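Local coordinates for EscN (Escherichia coli O127:H6, PDB 2OBL), which belongs to the P-loop NTPase superfamily, in the family of ATP synthase alpha and beta subunits, as a type III secretion system component represented by its C-terminal domain, at residues Ile91-Ser96 / Leu118-Thr123; Met165-Thr170 / Thr220-Ser225; Ala175-Gly180 / Gly190-Ser195. The protein carries 1 engineered substitution. All coordinates share one frame; numbering follows the deposited sequence.

Interaction 1: Ile91-Ser96 / Leu118-Thr123; sequences ICNGAS and LLPQST
A chi1 of -67° sets CG of N93 opposite its carbonyl carbon, and T123 holds OG1 in the equivalent position on its own side chain; the two groups then meet with their side chains crossing at about a right angle. The hydroxyl donates, T123 OG1 lying 2.7 Å from N93 OD1, and it approaches tilted 27° from the carbonyl plane of the amide. The other end of the amide works as a donor. N93 ND2 is 2.9 Å from L118 O with an N-H...O angle of 165°, and this acceptor lies practically in the amide plane.

Between the two bonds sits the ring of P120, arriving from the opposite direction, its CD 3.1 Å from N93 OD1. P120 occupies the N-cap position of helix 121-124, while N93 belongs to the final turn of helix 84-94, so the contact joins the end of one helix to the start of another. An apolar flank lies beside it: C92 CB is 3.8 Å from L119 CD2, and both side chains also reach L102 on strand 99-105, part of the central sheet.

Because L118 O can only accept, it fixes the NH2 end of the N93 amide on its side; the T123 hydroxyl then donates to OD1, and the two bonds together would oppose a flip about CB-CG.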
ATOM      1  N   ILE A  91       8.543  -0.739   1.701  1.00 12.92           N
ATOM      2  CA  ILE A  91       7.830  -1.711   0.884  1.00 13.07           C
ATOM      3  C   ILE A  91       8.444  -1.823  -0.514  1.00 12.93           C
ATOM      4  O   ILE A  91       8.686  -2.926  -1.001  1.00 13.75           O
ATOM      5  CB  ILE A  91       6.303  -1.399   0.796  1.00 12.42           C
ATOM      6  CG1 ILE A  91       5.633  -1.605   2.166  1.00 13.74           C
ATOM      7  CG2 ILE A  91       5.670  -2.324  -0.235  1.00 13.36           C
ATOM      8  CD1 ILE A  91       4.200  -1.032   2.264  1.00 13.51           C
ATOM      9  N   CYS A  92       8.707  -0.685  -1.161  1.00 13.39           N
ATOM     10  CA  CYS A  92       9.309  -0.710  -2.491  1.00 13.46           C
ATOM     11  C   CYS A  92      10.660  -1.420  -2.467  1.00 13.57           C
ATOM     12  O   CYS A  92      10.988  -2.173  -3.382  1.00 14.35           O
ATOM     13  CB  CYS A  92       9.477   0.704  -3.059  1.00 13.22           C
ATOM     14  SG  CYS A  92       7.941   1.532  -3.528  1.00 15.14           S
ATOM     15  N   ASN A  93      11.429  -1.203  -1.404  1.00 13.82           N
ATOM     16  CA  ASN A  93      12.775  -1.766  -1.325  1.00 14.69           C
ATOM     17  C   ASN A  93      12.787  -3.221  -0.873  1.00 16.48           C
ATOM     18  O   ASN A  93      13.734  -3.959  -1.154  1.00 16.96           O
ATOM     19  CB  ASN A  93      13.632  -0.920  -0.395  1.00 14.54           C
ATOM     20  CG  ASN A  93      13.895   0.465  -0.951  1.00 14.27           C
ATOM     21  OD1 ASN A  93      13.944   0.654  -2.161  1.00 15.72           O
ATOM     22  ND2 ASN A  93      14.078   1.437  -0.067  1.00 13.30           N
ATOM     23  N   GLY A  94      11.736  -3.626  -0.165  1.00 16.41           N
ATOM     24  CA  GLY A  94      11.673  -4.948   0.424  1.00 17.99           C
ATOM     25  C   GLY A  94      10.763  -5.928  -0.284  1.00 18.66           C
ATOM     26  O   GLY A  94      10.908  -7.135  -0.104  1.00 19.42           O
ATOM     27  N   ALA A  95       9.834  -5.427  -1.095  1.00 18.99           N
ATOM     28  CA  ALA A  95       8.783  -6.288  -1.658  1.00 19.20           C
ATOM     29  C   ALA A  95       9.295  -7.290  -2.688  1.00 19.58           C
ATOM     30  O   ALA A  95      10.242  -7.014  -3.444  1.00 18.75           O
ATOM     31  CB  ALA A  95       7.643  -5.456  -2.248  1.00 19.52           C
ATOM     32  N   SER A  96       8.658  -8.458  -2.721  1.00 19.68           N
ATOM     33  CA  SER A  96       8.993  -9.470  -3.726  1.00 20.40           C
ATOM     34  C   SER A  96       8.262  -9.206  -5.039  1.00 20.62           C
ATOM     35  O   SER A  96       7.376  -9.960  -5.438  1.00 22.24           O
ATOM     36  CB  SER A  96       8.690 -10.873  -3.208  1.00 20.79           C
ATOM     37  OG  SER A  96       9.643 -11.250  -2.227  1.00 22.38           O
ATOM     38  N   LEU A 118      14.356   7.799  -0.968  1.00 11.48           N
ATOM     39  CA  LEU A 118      14.335   6.537  -0.210  1.00 11.93           C
ATOM     40  C   LEU A 118      14.673   5.322  -1.077  1.00 13.15           C
ATOM     41  O   LEU A 118      14.885   4.219  -0.565  1.00 12.95           O
ATOM     42  CB  LEU A 118      12.951   6.316   0.432  1.00 12.48           C
ATOM     43  CG  LEU A 118      12.416   7.463   1.287  1.00 13.18           C
ATOM     44  CD1 LEU A 118      11.002   7.182   1.746  1.00 12.89           C
ATOM     45  CD2 LEU A 118      13.315   7.690   2.509  1.00 14.21           C
ATOM     46  N   LEU A 119      14.684   5.507  -2.394  1.00 12.67           N
ATOM     47  CA  LEU A 119      14.834   4.364  -3.289  1.00 13.58           C
ATOM     48  C   LEU A 119      16.227   4.317  -3.889  1.00 13.37           C
ATOM     49  O   LEU A 119      16.603   5.218  -4.641  1.00 12.52           O
ATOM     50  CB  LEU A 119      13.801   4.432  -4.414  1.00 13.54           C
ATOM     51  CG  LEU A 119      12.349   4.720  -4.025  1.00 13.57           C
ATOM     52  CD1 LEU A 119      11.460   4.764  -5.287  1.00 15.00           C
ATOM     53  CD2 LEU A 119      11.809   3.721  -3.000  1.00 14.23           C
ATOM     54  N   PRO A 120      16.987   3.252  -3.587  1.00 13.87           N
ATOM     55  CA  PRO A 120      18.312   3.117  -4.179  1.00 14.11           C
ATOM     56  C   PRO A 120      18.257   2.768  -5.666  1.00 14.19           C
ATOM     57  O   PRO A 120      17.192   2.421  -6.208  1.00 13.53           O
ATOM     58  CB  PRO A 120      18.938   1.969  -3.384  1.00 14.44           C
ATOM     59  CG  PRO A 120      17.795   1.157  -2.927  1.00 14.43           C
ATOM     60  CD  PRO A 120      16.671   2.134  -2.684  1.00 14.22           C
ATOM     61  N   GLN A 121      19.409   2.867  -6.317  1.00 14.53           N
ATOM     62  CA  GLN A 121      19.498   2.608  -7.738  1.00 14.92           C
ATOM     63  C   GLN A 121      18.938   1.234  -8.099  1.00 15.81           C
ATOM     64  O   GLN A 121      18.262   1.097  -9.103  1.00 17.29           O
ATOM     65  CB  GLN A 121      20.952   2.780  -8.219  1.00 14.53           C
ATOM     66  CG  GLN A 121      21.436   4.226  -8.126  1.00 14.14           C
ATOM     67  CD  GLN A 121      20.752   5.122  -9.141  1.00 15.02           C
ATOM     68  OE1 GLN A 121      20.889   4.916 -10.347  1.00 15.36           O
ATOM     69  NE2 GLN A 121      19.976   6.100  -8.660  1.00 14.92           N
ATOM     70  N   SER A 122      19.183   0.227  -7.263  1.00 16.80           N
ATOM     71  CA  SER A 122      18.702  -1.128  -7.558  1.00 16.83           C
ATOM     72  C   SER A 122      17.173  -1.216  -7.553  1.00 16.64           C
ATOM     73  O   SER A 122      16.574  -2.000  -8.294  1.00 17.48           O
ATOM     74  CB  SER A 122      19.298  -2.145  -6.582  1.00 17.27           C
ATOM     75  OG  SER A 122      18.918  -1.864  -5.250  1.00 18.17           O
ATOM     76  N   THR A 123      16.538  -0.402  -6.726  1.00 16.28           N
ATOM     77  CA  THR A 123      15.083  -0.349  -6.714  1.00 16.22           C
ATOM     78  C   THR A 123      14.564   0.458  -7.901  1.00 16.18           C
ATOM     79  O   THR A 123      13.692  -0.007  -8.639  1.00 16.17           O
ATOM     80  CB  THR A 123      14.545   0.227  -5.392  1.00 15.89           C
ATOM     81  OG1 THR A 123      14.977  -0.602  -4.307  1.00 16.14           O
ATOM     82  CG2 THR A 123      12.997   0.302  -5.405  1.00 16.10           C
TER

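Interaction 2: Met165-Thr170 / Thr220-Ser225; sequences MMDSVT and TVLLES. With IMD (imidazole), chain D.
T220 meets D167 through side chains and M166 through the backbone, and around it the contact is densest. T220 OG1 donates to D167 OD1 over 2.6 Å, and D167 OD1 receives it on its anti lone pair, the one away from OD2. A chi1 of 69° puts this hydroxyl between the backbone N and the carbonyl carbon, bringing T220 OG1 within 3.0 Å of S168 CB. T220 N lies 2.9 Å from M166 O, and T220 O takes the N-H of V169, V169 N 2.9 Å away.

The T220 N to M166 O bond pairs neighbouring parallel strands of the nucleotide-binding core, whose short segments 165-167 and 220-222 run 11° apart; V169 is already in helix 169-182. Regular parallel pairing would return the second bond to residue 168; the shift to V169 coincides with the cis peptide before S168 and the helix start, where S168 OG caps R171 N. The apolar strand ending in D167, which forms a salt bridge with K84 of the probable Walker A loop, is consistent with a Walker B element. An imidazole, probably from the crystallisation liquor, donates its N3-H to D167 OD2, N3 2.6 Å away.

Further along, T170 OG1 accepts the N-H of L222, L222 N 2.8 Å away, at 168°, and V169 and V221 lie side by side, V169 CG1 3.7 Å from V221 CG2. L222 packs against S168 and T170, L222 CG 3.6 Å from S168 OG. The fit slackens from L223, whose side chain turns away; E224 and S225 are exposed, E224 pairing with R174.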
ATOM      1  N   MET A 165       1.701   0.742  -6.944  1.00 13.82           N
ATOM      2  CA  MET A 165       1.594   1.477  -5.695  1.00 14.98           C
ATOM      3  C   MET A 165       1.136   2.900  -5.987  1.00 14.89           C
ATOM      4  O   MET A 165       1.847   3.670  -6.637  1.00 14.91           O
ATOM      5  CB  MET A 165       2.930   1.468  -4.930  1.00 15.37           C
ATOM      6  CG  MET A 165       2.907   2.336  -3.670  1.00 17.31           C
ATOM      7  SD  MET A 165       4.450   2.377  -2.698  1.00 19.21           S
ATOM      8  CE  MET A 165       4.514   0.732  -2.014  1.00 19.49           C
ATOM      9  N   MET A 166      -0.058   3.234  -5.522  1.00 14.22           N
ATOM     10  CA  MET A 166      -0.666   4.505  -5.861  1.00 16.07           C
ATOM     11  C   MET A 166      -0.778   5.373  -4.618  1.00 15.16           C
ATOM     12  O   MET A 166      -1.540   5.064  -3.707  1.00 13.45           O
ATOM     13  CB  MET A 166      -2.045   4.291  -6.475  1.00 17.24           C
ATOM     14  CG  MET A 166      -2.718   5.620  -6.801  1.00 18.89           C
ATOM     15  SD  MET A 166      -4.349   5.455  -7.534  1.00 23.33           S
ATOM     16  CE  MET A 166      -4.019   4.213  -8.756  1.00 21.56           C
ATOM     17  N   ASP A 167      -0.005   6.453  -4.588  1.00 14.71           N
ATOM     18  CA  ASP A 167       0.002   7.381  -3.465  1.00 14.39           C
ATOM     19  C   ASP A 167      -0.415   8.733  -4.056  1.00 12.84           C
ATOM     20  O   ASP A 167       0.442   9.462  -4.558  1.00 10.93           O
ATOM     21  CB  ASP A 167       1.430   7.449  -2.876  1.00 15.36           C
ATOM     22  CG  ASP A 167       1.517   8.242  -1.565  1.00 16.15           C
ATOM     23  OD1 ASP A 167       0.542   8.292  -0.788  1.00 15.75           O
ATOM     24  OD2 ASP A 167       2.589   8.830  -1.300  1.00 17.77           O
ATOM     25  N   SER A 168      -1.707   9.077  -4.020  1.00 11.63           N
ATOM     26  CA  SER A 168      -2.741   8.390  -3.245  1.00 11.31           C
ATOM     27  C   SER A 168      -4.038   8.292  -4.029  1.00 11.77           C
ATOM     28  O   SER A 168      -4.279   9.090  -4.936  1.00 11.82           O
ATOM     29  CB  SER A 168      -3.044   9.219  -1.991  1.00 10.94           C
ATOM     30  OG  SER A 168      -3.482  10.535  -2.356  1.00 10.46           O
ATOM     31  N   VAL A 169      -4.893   7.342  -3.661  1.00 11.63           N
ATOM     32  CA  VAL A 169      -6.205   7.296  -4.278  1.00 12.82           C
ATOM     33  C   VAL A 169      -6.987   8.543  -3.861  1.00 12.38           C
ATOM     34  O   VAL A 169      -7.830   9.028  -4.609  1.00 11.55           O
ATOM     35  CB  VAL A 169      -6.950   5.965  -3.985  1.00 14.10           C
ATOM     36  CG1 VAL A 169      -7.336   5.843  -2.518  1.00 14.48           C
ATOM     37  CG2 VAL A 169      -8.175   5.836  -4.903  1.00 15.63           C
ATOM     38  N   THR A 170      -6.684   9.067  -2.666  1.00 10.48           N
ATOM     39  CA  THR A 170      -7.337  10.293  -2.190  1.00 11.05           C
ATOM     40  C   THR A 170      -7.138  11.471  -3.148  1.00 11.23           C
ATOM     41  O   THR A 170      -8.091  12.164  -3.507  1.00 10.80           O
ATOM     42  CB  THR A 170      -6.796  10.673  -0.804  1.00 10.65           C
ATOM     43  OG1 THR A 170      -7.102   9.616   0.117  1.00 10.39           O
ATOM     44  CG2 THR A 170      -7.417  12.000  -0.324  1.00 10.96           C
ATOM     45  N   THR A 220      -3.009   4.239  -1.294  1.00 10.48           N
ATOM     46  CA  THR A 220      -3.044   4.996  -0.024  1.00  9.29           C
ATOM     47  C   THR A 220      -4.253   5.913   0.056  1.00 10.65           C
ATOM     48  O   THR A 220      -4.710   6.468  -0.944  1.00 11.51           O
ATOM     49  CB  THR A 220      -1.775   5.804   0.252  1.00 10.93           C
ATOM     50  OG1 THR A 220      -1.682   6.886  -0.675  1.00 10.49           O
ATOM     51  CG2 THR A 220      -0.529   4.912   0.144  1.00 11.15           C
ATOM     52  N   VAL A 221      -4.753   6.058   1.276  1.00  9.74           N
ATOM     53  CA  VAL A 221      -5.868   6.916   1.606  1.00 10.32           C
ATOM     54  C   VAL A 221      -5.347   7.895   2.666  1.00 11.83           C
ATOM     55  O   VAL A 221      -4.841   7.486   3.722  1.00 11.59           O
ATOM     56  CB  VAL A 221      -7.050   6.111   2.171  1.00 10.14           C
ATOM     57  CG1 VAL A 221      -8.182   7.070   2.627  1.00 11.21           C
ATOM     58  CG2 VAL A 221      -7.554   5.087   1.126  1.00 11.39           C
ATOM     59  N   LEU A 222      -5.456   9.180   2.370  1.00 11.59           N
ATOM     60  CA  LEU A 222      -4.827  10.207   3.196  1.00 14.02           C
ATOM     61  C   LEU A 222      -5.890  10.717   4.126  1.00 15.54           C
ATOM     62  O   LEU A 222      -6.956  11.163   3.675  1.00 17.22           O
ATOM     63  CB  LEU A 222      -4.305  11.349   2.335  1.00 16.82           C
ATOM     64  CG  LEU A 222      -3.303  10.932   1.255  1.00 17.82           C
ATOM     65  CD1 LEU A 222      -2.615  12.178   0.686  1.00 19.11           C
ATOM     66  CD2 LEU A 222      -2.278   9.905   1.779  1.00 18.42           C
ATOM     67  N   LEU A 223      -5.616  10.621   5.422  1.00 14.10           N
ATOM     68  CA  LEU A 223      -6.595  10.976   6.431  1.00 15.10           C
ATOM     69  C   LEU A 223      -6.396  12.414   6.866  1.00 15.58           C
ATOM     70  O   LEU A 223      -5.270  12.854   7.091  1.00 15.78           O
ATOM     71  CB  LEU A 223      -6.503  10.029   7.623  1.00 15.66           C
ATOM     72  CG  LEU A 223      -6.774   8.560   7.308  1.00 17.03           C
ATOM     73  CD1 LEU A 223      -6.584   7.702   8.558  1.00 17.68           C
ATOM     74  CD2 LEU A 223      -8.181   8.380   6.721  1.00 17.57           C
ATOM     75  N   GLU A 224      -7.487  13.158   6.949  1.00 16.08           N
ATOM     76  CA  GLU A 224      -7.402  14.543   7.390  1.00 17.75           C
ATOM     77  C   GLU A 224      -7.596  14.609   8.907  1.00 18.31           C
ATOM     78  O   GLU A 224      -8.264  13.757   9.500  1.00 17.36           O
ATOM     79  CB  GLU A 224      -8.423  15.415   6.641  1.00 18.50           C
ATOM     80  CG  GLU A 224      -8.191  15.488   5.122  1.00 20.54           C
ATOM     81  CD  GLU A 224      -6.963  16.293   4.725  1.00 22.27           C
ATOM     82  OE1 GLU A 224      -6.296  16.855   5.618  1.00 22.87           O
ATOM     83  OE2 GLU A 224      -6.667  16.373   3.510  1.00 22.82           O
ATOM     84  N   SER A 225      -6.982  15.602   9.540  1.00 19.49           N
ATOM     85  CA  SER A 225      -7.125  15.750  10.976  1.00 21.17           C
ATOM     86  C   SER A 225      -8.358  16.595  11.225  1.00 21.11           C
ATOM     87  O   SER A 225      -8.282  17.692  11.776  1.00 21.44           O
ATOM     88  CB  SER A 225      -5.877  16.395  11.593  1.00 22.79           C
ATOM     89  OG  SER A 225      -4.731  15.571  11.383  1.00 25.00           O
TER
HETATM   90  N1  IMD D1295       3.674  12.373  -4.294  1.00 29.33           N
HETATM   91  C2  IMD D1295       2.869  11.359  -3.908  1.00 28.24           C
HETATM   92  N3  IMD D1295       3.477  10.717  -2.878  1.00 29.78           N
HETATM   93  C4  IMD D1295       4.664  11.324  -2.618  1.00 29.18           C
HETATM   94  C5  IMD D1295       4.790  12.370  -3.520  1.00 29.06           C

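Interaction 3: Ala175-Gly180 / Gly190-Ser195; sequences AARDVG and GGFPPS. With ACT (acetate ion), chain C.
R177 CD lies over one face of the F192 ring, 4.0 Å above its plane and displaced toward the rim, and R177 CB is 3.6 Å from F192 CD1. R177 CD, not the guanidinium, covers the face; the two planes lie 28° apart. A bend at chi3 (64°) turns the head group off the ring. D178, the next residue of the helix, offers OD1 in a salt bridge at 3.0 Å from R177 NE, near the guanidinium plane but met from above the carboxylate plane. An acetate, probably from the crystallisation liquor, takes another edge as a two-pronged pair, R177 NH1 lying 2.6 Å from its O and R177 NH2 2.8 Å from its OXT. One water further links R177 NH1 to G190 O. These bonds probably limit its rotation in the crystal.

R177 CG is 3.3 Å from G191 O. The missing side chain of G180 lets P193 come close, its CG 4.1 Å from G180 CA. Another water donates to both A176 O and S195 OG, a hydroxyl that also bonds E185.

P193 is the N-cap residue of helix 194-204, so the contact sets the start of that helix against helix 169-182. On its other sides helix 169-182 packs on helix 138-156 through A175, A176, D178 and V179, while F192 reaches F197 of helix 194-204 and P231 and I232 of helix 231-239.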
ATOM      1  N   ALA A 175      -8.688  14.995  -7.902  1.00 12.34           N
ATOM      2  CA  ALA A 175      -8.478  15.396  -9.303  1.00 12.42           C
ATOM      3  C   ALA A 175      -9.676  14.962 -10.158  1.00 12.43           C
ATOM      4  O   ALA A 175     -10.209  15.744 -10.935  1.00 12.85           O
ATOM      5  CB  ALA A 175      -7.171  14.798  -9.849  1.00 12.44           C
ATOM      6  N   ALA A 176     -10.096  13.709 -10.005  1.00 12.76           N
ATOM      7  CA  ALA A 176     -11.220  13.189 -10.778  1.00 12.66           C
ATOM      8  C   ALA A 176     -12.515  13.951 -10.465  1.00 12.69           C
ATOM      9  O   ALA A 176     -13.388  14.130 -11.353  1.00 12.49           O
ATOM     10  CB  ALA A 176     -11.382  11.686 -10.509  1.00 13.76           C
ATOM     11  N   ARG A 177     -12.642  14.401  -9.215  1.00 11.84           N
ATOM     12  CA  ARG A 177     -13.778  15.231  -8.799  1.00 12.14           C
ATOM     13  C   ARG A 177     -13.803  16.517  -9.626  1.00 12.54           C
ATOM     14  O   ARG A 177     -14.838  16.893 -10.172  1.00 10.99           O
ATOM     15  CB  ARG A 177     -13.671  15.576  -7.300  1.00 12.58           C
ATOM     16  CG  ARG A 177     -14.686  16.608  -6.784  1.00 12.36           C
ATOM     17  CD  ARG A 177     -14.198  17.169  -5.429  1.00 13.54           C
ATOM     18  NE  ARG A 177     -12.943  17.901  -5.601  1.00 14.17           N
ATOM     19  CZ  ARG A 177     -12.082  18.180  -4.627  1.00 15.74           C
ATOM     20  NH1 ARG A 177     -12.343  17.806  -3.372  1.00 15.00           N
ATOM     21  NH2 ARG A 177     -10.957  18.861  -4.909  1.00 15.16           N
ATOM     22  N   ASP A 178     -12.663  17.191  -9.681  1.00 13.22           N
ATOM     23  CA  ASP A 178     -12.577  18.478 -10.321  1.00 13.75           C
ATOM     24  C   ASP A 178     -12.843  18.340 -11.815  1.00 13.21           C
ATOM     25  O   ASP A 178     -13.533  19.172 -12.390  1.00 13.00           O
ATOM     26  CB  ASP A 178     -11.241  19.142 -10.024  1.00 15.52           C
ATOM     27  CG  ASP A 178     -11.128  19.554  -8.569  1.00 17.10           C
ATOM     28  OD1 ASP A 178     -12.178  19.600  -7.899  1.00 17.74           O
ATOM     29  OD2 ASP A 178     -10.010  19.845  -8.110  1.00 18.41           O
ATOM     30  N   VAL A 179     -12.350  17.261 -12.416  1.00 12.58           N
ATOM     31  CA  VAL A 179     -12.643  16.956 -13.839  1.00 12.44           C
ATOM     32  C   VAL A 179     -14.133  16.723 -14.052  1.00 13.64           C
ATOM     33  O   VAL A 179     -14.740  17.293 -14.970  1.00 13.38           O
ATOM     34  CB  VAL A 179     -11.860  15.715 -14.323  1.00 12.85           C
ATOM     35  CG1 VAL A 179     -12.288  15.300 -15.766  1.00 12.74           C
ATOM     36  CG2 VAL A 179     -10.361  15.990 -14.256  1.00 13.42           C
ATOM     37  N   GLY A 180     -14.727  15.904 -13.187  1.00 13.04           N
ATOM     38  CA  GLY A 180     -16.151  15.580 -13.282  1.00 13.26           C
ATOM     39  C   GLY A 180     -17.049  16.796 -13.124  1.00 13.08           C
ATOM     40  O   GLY A 180     -17.996  16.979 -13.897  1.00 14.58           O
ATOM     41  N   GLY A 190     -20.382  14.446  -0.504  1.00 15.60           N
ATOM     42  CA  GLY A 190     -19.119  15.001   0.002  1.00 14.62           C
ATOM     43  C   GLY A 190     -18.373  15.865  -0.994  1.00 14.87           C
ATOM     44  O   GLY A 190     -17.156  16.026  -0.898  1.00 15.36           O
ATOM     45  N   GLY A 191     -19.092  16.414  -1.972  1.00 14.27           N
ATOM     46  CA  GLY A 191     -18.450  17.222  -3.003  1.00 14.47           C
ATOM     47  C   GLY A 191     -18.042  16.457  -4.257  1.00 14.78           C
ATOM     48  O   GLY A 191     -17.612  17.072  -5.250  1.00 15.45           O
ATOM     49  N   PHE A 192     -18.211  15.133  -4.228  1.00 13.13           N
ATOM     50  CA  PHE A 192     -17.813  14.262  -5.340  1.00 12.35           C
ATOM     51  C   PHE A 192     -18.952  13.940  -6.291  1.00 11.77           C
ATOM     52  O   PHE A 192     -20.044  13.591  -5.849  1.00 11.76           O
ATOM     53  CB  PHE A 192     -17.205  12.948  -4.816  1.00 11.36           C
ATOM     54  CG  PHE A 192     -15.901  13.142  -4.091  1.00 11.62           C
ATOM     55  CD1 PHE A 192     -14.702  13.184  -4.796  1.00 11.25           C
ATOM     56  CD2 PHE A 192     -15.879  13.314  -2.714  1.00 11.55           C
ATOM     57  CE1 PHE A 192     -13.499  13.400  -4.155  1.00 11.69           C
ATOM     58  CE2 PHE A 192     -14.677  13.523  -2.042  1.00 11.23           C
ATOM     59  CZ  PHE A 192     -13.477  13.571  -2.758  1.00 11.04           C
ATOM     60  N   PRO A 193     -18.690  14.030  -7.604  1.00 11.74           N
ATOM     61  CA  PRO A 193     -19.719  13.595  -8.554  1.00 12.11           C
ATOM     62  C   PRO A 193     -19.736  12.073  -8.762  1.00 12.31           C
ATOM     63  O   PRO A 193     -18.764  11.363  -8.427  1.00  9.90           O
ATOM     64  CB  PRO A 193     -19.325  14.309  -9.843  1.00 11.69           C
ATOM     65  CG  PRO A 193     -17.799  14.427  -9.752  1.00 12.75           C
ATOM     66  CD  PRO A 193     -17.481  14.550  -8.274  1.00 11.92           C
ATOM     67  N   PRO A 194     -20.845  11.566  -9.313  1.00 13.33           N
ATOM     68  CA  PRO A 194     -20.995  10.148  -9.597  1.00 13.64           C
ATOM     69  C   PRO A 194     -19.803   9.494 -10.302  1.00 13.57           C
ATOM     70  O   PRO A 194     -19.448   8.361  -9.948  1.00 14.03           O
ATOM     71  CB  PRO A 194     -22.260  10.104 -10.470  1.00 14.99           C
ATOM     72  CG  PRO A 194     -23.070  11.261  -9.963  1.00 14.60           C
ATOM     73  CD  PRO A 194     -22.051  12.335  -9.677  1.00 13.64           C
ATOM     74  N   SER A 195     -19.176  10.195 -11.247  1.00 13.68           N
ATOM     75  CA  SER A 195     -18.060   9.633 -12.026  1.00 14.59           C
ATOM     76  C   SER A 195     -16.888   9.123 -11.175  1.00 14.29           C
ATOM     77  O   SER A 195     -16.261   8.121 -11.506  1.00 13.83           O
ATOM     78  CB  SER A 195     -17.534  10.631 -13.058  1.00 14.89           C
ATOM     79  OG  SER A 195     -17.091  11.842 -12.459  1.00 15.62           O
TER
HETATM   80  C   ACT C1201      -9.513  19.082  -1.682  1.00 41.36           C
HETATM   81  O   ACT C1201     -10.629  18.545  -1.504  1.00 41.16           O
HETATM   82  OXT ACT C1201      -9.276  19.552  -2.829  1.00 40.55           O
HETATM   83  CH3 ACT C1201      -8.514  19.159  -0.562  1.00 40.95           C
HETATM   84  O   HOH W   1     -14.443  12.230 -12.977  1.00 25.60           O
HETATM   85  O   HOH W   2     -14.634  17.011  -1.960  1.00 23.50           O

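How the interactions relate
From the N terminus, interaction 1 comes first: it closes the short excursion from helix 84-94 through strand 99-105 and helix 109-116 to the loop at 118-123. Only after it is complete does interaction 2 open at residue 165, closing at 220 to join two adjacent parallel strands. Interaction 3 falls wholly within that second excursion, where it ties helix 169-182, shared with interaction 2, to the start of helix 194-204. None of the three cross. Interactions 1 and 2 touch, C92 SG lying 3.7 Å from M165 SD, whereas interactions 1 and 3 lie on opposite sides of the chain's centre, about 33 Å apart between centres.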